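Local coordinates for hypothetical protein TM1010 (Thermotoga maritima, PDB 2F4P) that is of unknown function but belongs to the cupin superfamily and folds as a compact beta-sandwich, at residues 53-61 and 106-114. Sequence-based numbering, arbitrary orientation.
Sequences VVFEPGART and WHGAAPDEE
Thr-61 and His-107 share two hydrogen bonds, one in each direction: Thr-61 N runs 3.0 Å to His-107 O, almost straight at 170°, while Thr-61 OG1 accepts from His-107 N at 3.1 Å. With chi1 at 69°, OG1 sits between the backbone N and carbonyl carbon, facing that N-H, and CG2 is left to cover one face of the imidazole. His-107 NE2 bonds instead to the unknown ligand, possibly marking a pocket. Beside the Arg-60/Gly-108 bridge, Ala-109 N donates to Ala-59 O at 2.8 Å, and Ala-109 O takes a bond from Tyr-140 OH. Further along, Gly-58 N reaches Ala-110 O at 2.9 Å, coming from above the carbonyl plane. These four bonds across the contact join turn 56-59 and the start of strand 60-65 to the end of strand 105-109 and the residue after it. The turn is type II, closed by Ala-59 N on Glu-56 O. Arg-60 NH1 lies in the carbonyl plane of Gly-58 and donates to its O, though that oxygen is 20° out of the guanidinium plane; NH2 goes to Val-135 O.

Gly-108 CA lies over one face of the Phe-55 ring, 3.9 Å from its centroid, and the Ala-109 methyl packs on Phe-55 CB. At the outer end, Glu-56 OE1 and Glu-114 OE1 are 4.3 Å apart, bridged by a water that donates to both. Their OE2 atoms pair with Arg-20 and Arg-76 respectively, which should offset much of the repulsion. Thus carbonyls hold the buried guanidinium, while arginines and a water hold the outer carboxylates.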
ATOM      1  N   VAL A  53       5.369  -6.491   5.869  1.00 37.14           N
ATOM      2  CA  VAL A  53       6.079  -6.892   7.096  0.50 35.42           C
ATOM      3  C   VAL A  53       5.233  -7.863   7.931  1.00 36.50           C
ATOM      4  O   VAL A  53       4.034  -7.624   8.136  1.00 36.85           O
ATOM      5  CB  VAL A  53       6.398  -5.680   8.009  0.50 35.70           C
ATOM      6  CG1 VAL A  53       7.467  -6.051   9.097  0.50 29.85           C
ATOM      7  CG2 VAL A  53       6.839  -4.479   7.194  0.50 37.66           C
ATOM      8  N   VAL A  54       5.850  -8.936   8.421  1.00 35.81           N
ATOM      9  CA  VAL A  54       5.234  -9.788   9.447  0.50 34.78           C
ATOM     10  C   VAL A  54       6.042  -9.675  10.726  1.00 34.46           C
ATOM     11  O   VAL A  54       7.259  -9.907  10.705  1.00 35.60           O
ATOM     12  CB  VAL A  54       5.223 -11.278   9.054  0.50 34.86           C
ATOM     13  CG1 VAL A  54       4.483 -12.106  10.126  0.50 31.52           C
ATOM     14  CG2 VAL A  54       4.605 -11.459   7.678  0.50 42.38           C
ATOM     15  N   PHE A  55       5.370  -9.310  11.817  1.00 36.64           N
ATOM     16  CA  PHE A  55       5.944  -9.322  13.168  1.00 34.24           C
ATOM     17  C   PHE A  55       5.338 -10.531  13.876  1.00 34.76           C
ATOM     18  O   PHE A  55       4.116 -10.619  14.025  1.00 34.18           O
ATOM     19  CB  PHE A  55       5.526  -8.109  13.975  1.00 35.71           C
ATOM     20  CG  PHE A  55       6.059  -6.796  13.463  1.00 32.94           C
ATOM     21  CD1 PHE A  55       5.394  -6.110  12.469  1.00 34.12           C
ATOM     22  CD2 PHE A  55       7.195  -6.256  13.994  1.00 35.91           C
ATOM     23  CE1 PHE A  55       5.893  -4.895  11.988  1.00 36.89           C
ATOM     24  CE2 PHE A  55       7.694  -5.073  13.537  1.00 34.70           C
ATOM     25  CZ  PHE A  55       7.018  -4.375  12.526  1.00 36.19           C
ATOM     26  N   GLU A  56       6.175 -11.443  14.352  1.00 34.32           N
ATOM     27  CA  GLU A  56       5.669 -12.520  15.221  1.00 34.82           C
ATOM     28  C   GLU A  56       5.297 -11.937  16.580  1.00 34.71           C
ATOM     29  O   GLU A  56       5.742 -10.854  16.918  1.00 33.56           O
ATOM     30  CB  GLU A  56       6.728 -13.599  15.391  1.00 34.95           C
ATOM     31  CG  GLU A  56       7.088 -14.297  14.070  1.00 31.57           C
ATOM     32  CD  GLU A  56       5.920 -14.899  13.357  1.00 39.48           C
ATOM     33  OE1 GLU A  56       4.959 -15.368  14.025  1.00 40.58           O
ATOM     34  OE2 GLU A  56       5.969 -14.944  12.105  1.00 41.42           O
ATOM     35  N   PRO A  57       4.486 -12.659  17.373  1.00 35.04           N
ATOM     36  CA  PRO A  57       4.081 -12.094  18.655  1.00 34.42           C
ATOM     37  C   PRO A  57       5.264 -11.584  19.473  1.00 35.82           C
ATOM     38  O   PRO A  57       6.295 -12.246  19.568  1.00 33.70           O
ATOM     39  CB  PRO A  57       3.363 -13.260  19.342  1.00 34.94           C
ATOM     40  CG  PRO A  57       2.865 -14.098  18.268  1.00 37.75           C
ATOM     41  CD  PRO A  57       3.876 -13.980  17.136  1.00 34.97           C
ATOM     42  N   GLY A  58       5.124 -10.374  20.009  1.00 36.65           N
ATOM     43  CA  GLY A  58       6.141  -9.777  20.845  1.00 36.75           C
ATOM     44  C   GLY A  58       7.185  -8.980  20.060  1.00 37.56           C
ATOM     45  O   GLY A  58       7.984  -8.262  20.649  1.00 40.25           O
ATOM     46  N   ALA A  59       7.234  -9.148  18.749  1.00 36.92           N
ATOM     47  CA  ALA A  59       8.264  -8.488  17.949  1.00 35.07           C
ATOM     48  C   ALA A  59       7.808  -7.086  17.569  1.00 36.51           C
ATOM     49  O   ALA A  59       6.603  -6.810  17.425  1.00 33.91           O
ATOM     50  CB  ALA A  59       8.601  -9.295  16.714  1.00 35.96           C
ATOM     51  N   ARG A  60       8.791  -6.196  17.418  1.00 36.92           N
ATOM     52  CA  ARG A  60       8.512  -4.798  17.128  1.00 35.87           C
ATOM     53  C   ARG A  60       9.736  -4.056  16.669  1.00 36.18           C
ATOM     54  O   ARG A  60      10.873  -4.454  16.936  1.00 33.72           O
ATOM     55  CB  ARG A  60       7.949  -4.097  18.357  1.00 35.82           C
ATOM     56  CG  ARG A  60       8.937  -3.818  19.490  1.00 42.81           C
ATOM     57  CD  ARG A  60       8.815  -4.794  20.572  1.00 43.42           C
ATOM     58  NE  ARG A  60       9.676  -4.533  21.743  1.00 41.98           N
ATOM     59  CZ  ARG A  60       9.754  -5.357  22.791  1.00 41.09           C
ATOM     60  NH1 ARG A  60       9.049  -6.482  22.816  1.00 38.72           N
ATOM     61  NH2 ARG A  60      10.549  -5.076  23.806  1.00 46.16           N
ATOM     62  N   THR A  61       9.501  -2.917  16.046  1.00 36.90           N
ATOM     63  CA  THR A  61      10.572  -2.072  15.642  1.00 35.14           C
ATOM     64  C   THR A  61      11.206  -1.449  16.883  1.00 34.68           C
ATOM     65  O   THR A  61      10.579  -1.346  17.963  1.00 33.73           O
ATOM     66  CB  THR A  61      10.068  -0.908  14.712  1.00 38.46           C
ATOM     67  OG1 THR A  61       9.267   0.009  15.482  1.00 34.49           O
ATOM     68  CG2 THR A  61       9.238  -1.426  13.576  1.00 38.71           C
ATOM     69  N   TRP A 106       7.161   3.566  17.455  1.00 35.80           N
ATOM     70  CA  TRP A 106       7.444   2.163  17.117  1.00 34.79           C
ATOM     71  C   TRP A 106       6.142   1.516  16.738  1.00 35.93           C
ATOM     72  O   TRP A 106       5.061   2.034  17.075  1.00 35.59           O
ATOM     73  CB  TRP A 106       8.103   1.420  18.274  1.00 35.96           C
ATOM     74  CG  TRP A 106       7.256   1.296  19.512  1.00 33.21           C
ATOM     75  CD1 TRP A 106       7.186   2.192  20.522  1.00 38.52           C
ATOM     76  CD2 TRP A 106       6.369   0.220  19.866  1.00 36.01           C
ATOM     77  NE1 TRP A 106       6.331   1.743  21.496  1.00 35.83           N
ATOM     78  CE2 TRP A 106       5.803   0.542  21.117  1.00 38.24           C
ATOM     79  CE3 TRP A 106       6.028  -1.008  19.269  1.00 37.87           C
ATOM     80  CZ2 TRP A 106       4.900  -0.310  21.786  1.00 41.15           C
ATOM     81  CZ3 TRP A 106       5.123  -1.851  19.920  1.00 39.77           C
ATOM     82  CH2 TRP A 106       4.575  -1.503  21.168  1.00 36.33           C
ATOM     83  N   HIS A 107       6.238   0.395  16.026  1.00 36.40           N
ATOM     84  CA  HIS A 107       5.066  -0.454  15.834  1.00 34.38           C
ATOM     85  C   HIS A 107       5.466  -1.908  15.921  1.00 34.20           C
ATOM     86  O   HIS A 107       6.631  -2.262  15.777  1.00 35.24           O
ATOM     87  CB  HIS A 107       4.343  -0.154  14.496  1.00 35.28           C
ATOM     88  CG  HIS A 107       5.240  -0.046  13.296  1.00 33.89           C
ATOM     89  ND1 HIS A 107       5.306  -1.033  12.332  1.00 40.46           N
ATOM     90  CD2 HIS A 107       6.070   0.935  12.886  1.00 38.77           C
ATOM     91  CE1 HIS A 107       6.165  -0.675  11.398  1.00 37.27           C
ATOM     92  NE2 HIS A 107       6.658   0.508  11.717  1.00 45.53           N
ATOM     93  N   GLY A 108       4.481  -2.767  16.113  1.00 33.65           N
ATOM     94  CA  GLY A 108       4.791  -4.179  16.199  1.00 36.03           C
ATOM     95  C   GLY A 108       3.623  -5.012  16.605  1.00 34.76           C
ATOM     96  O   GLY A 108       2.503  -4.538  16.704  1.00 34.54           O
ATOM     97  N   ALA A 109       3.901  -6.283  16.880  1.00 36.32           N
ATOM     98  CA  ALA A 109       2.839  -7.222  17.139  1.00 34.34           C
ATOM     99  C   ALA A 109       2.376  -7.114  18.566  1.00 36.39           C
ATOM    100  O   ALA A 109       3.074  -6.583  19.441  1.00 38.10           O
ATOM    101  CB  ALA A 109       3.304  -8.622  16.855  1.00 35.64           C
ATOM    102  N   ALA A 110       1.196  -7.664  18.801  1.00 35.75           N
ATOM    103  CA  ALA A 110       0.727  -7.947  20.146  1.00 36.32           C
ATOM    104  C   ALA A 110       1.577  -9.052  20.807  1.00 36.43           C
ATOM    105  O   ALA A 110       2.283  -9.791  20.127  1.00 36.38           O
ATOM    106  CB  ALA A 110      -0.750  -8.377  20.088  1.00 37.18           C
ATOM    107  N   PRO A 111       1.531  -9.152  22.142  1.00 37.39           N
ATOM    108  CA  PRO A 111       2.291 -10.207  22.812  1.00 37.95           C
ATOM    109  C   PRO A 111       1.885 -11.631  22.396  1.00 38.60           C
ATOM    110  O   PRO A 111       2.687 -12.570  22.525  1.00 38.32           O
ATOM    111  CB  PRO A 111       1.984  -9.991  24.302  1.00 40.56           C
ATOM    112  CG  PRO A 111       1.359  -8.671  24.424  1.00 40.20           C
ATOM    113  CD  PRO A 111       0.850  -8.249  23.088  1.00 38.78           C
ATOM    114  N   ASP A 112       0.652 -11.796  21.920  1.00 37.46           N
ATOM    115  CA  ASP A 112       0.095 -13.144  21.706  1.00 37.83           C
ATOM    116  C   ASP A 112      -0.579 -13.325  20.363  1.00 35.47           C
ATOM    117  O   ASP A 112      -1.390 -14.241  20.191  1.00 33.90           O
ATOM    118  CB  ASP A 112      -0.888 -13.466  22.826  1.00 39.30           C
ATOM    119  CG  ASP A 112      -2.028 -12.466  22.920  1.00 42.14           C
ATOM    120  OD1 ASP A 112      -2.135 -11.555  22.067  1.00 48.38           O
ATOM    121  OD2 ASP A 112      -2.807 -12.585  23.887  1.00 45.38           O
ATOM    122  N   GLU A 113      -0.219 -12.458  19.415  1.00 38.57           N
ATOM    123  CA  GLU A 113      -0.721 -12.526  18.061  1.00 38.08           C
ATOM    124  C   GLU A 113       0.223 -11.796  17.112  1.00 36.22           C
ATOM    125  O   GLU A 113       0.786 -10.763  17.454  1.00 33.62           O
ATOM    126  CB  GLU A 113      -2.138 -11.927  17.991  1.00 37.79           C
ATOM    127  CG  GLU A 113      -2.853 -12.171  16.705  1.00 39.72           C
ATOM    128  CD  GLU A 113      -4.354 -11.836  16.754  1.00 46.43           C
ATOM    129  OE1 GLU A 113      -4.891 -11.526  17.845  1.00 44.63           O
ATOM    130  OE2 GLU A 113      -4.994 -11.873  15.678  1.00 47.23           O
ATOM    131  N   GLU A 114       0.358 -12.322  15.898  1.00 34.94           N
ATOM    132  CA  GLU A 114       1.199 -11.701  14.893  1.00 38.21           C
ATOM    133  C   GLU A 114       0.533 -10.429  14.344  1.00 36.01           C
ATOM    134  O   GLU A 114      -0.692 -10.240  14.462  1.00 33.70           O
ATOM    135  CB  GLU A 114       1.476 -12.701  13.769  1.00 39.67           C
ATOM    136  CG  GLU A 114       0.354 -12.768  12.772  1.00 45.59           C
ATOM    137  CD  GLU A 114       0.428 -13.969  11.884  1.00 51.61           C
ATOM    138  OE1 GLU A 114       1.550 -14.474  11.622  1.00 68.79           O
ATOM    139  OE2 GLU A 114      -0.668 -14.414  11.472  1.00 69.61           O
TER
HETATM  140  O   HOH W   1       2.720 -16.192  13.453  1.00 44.94           O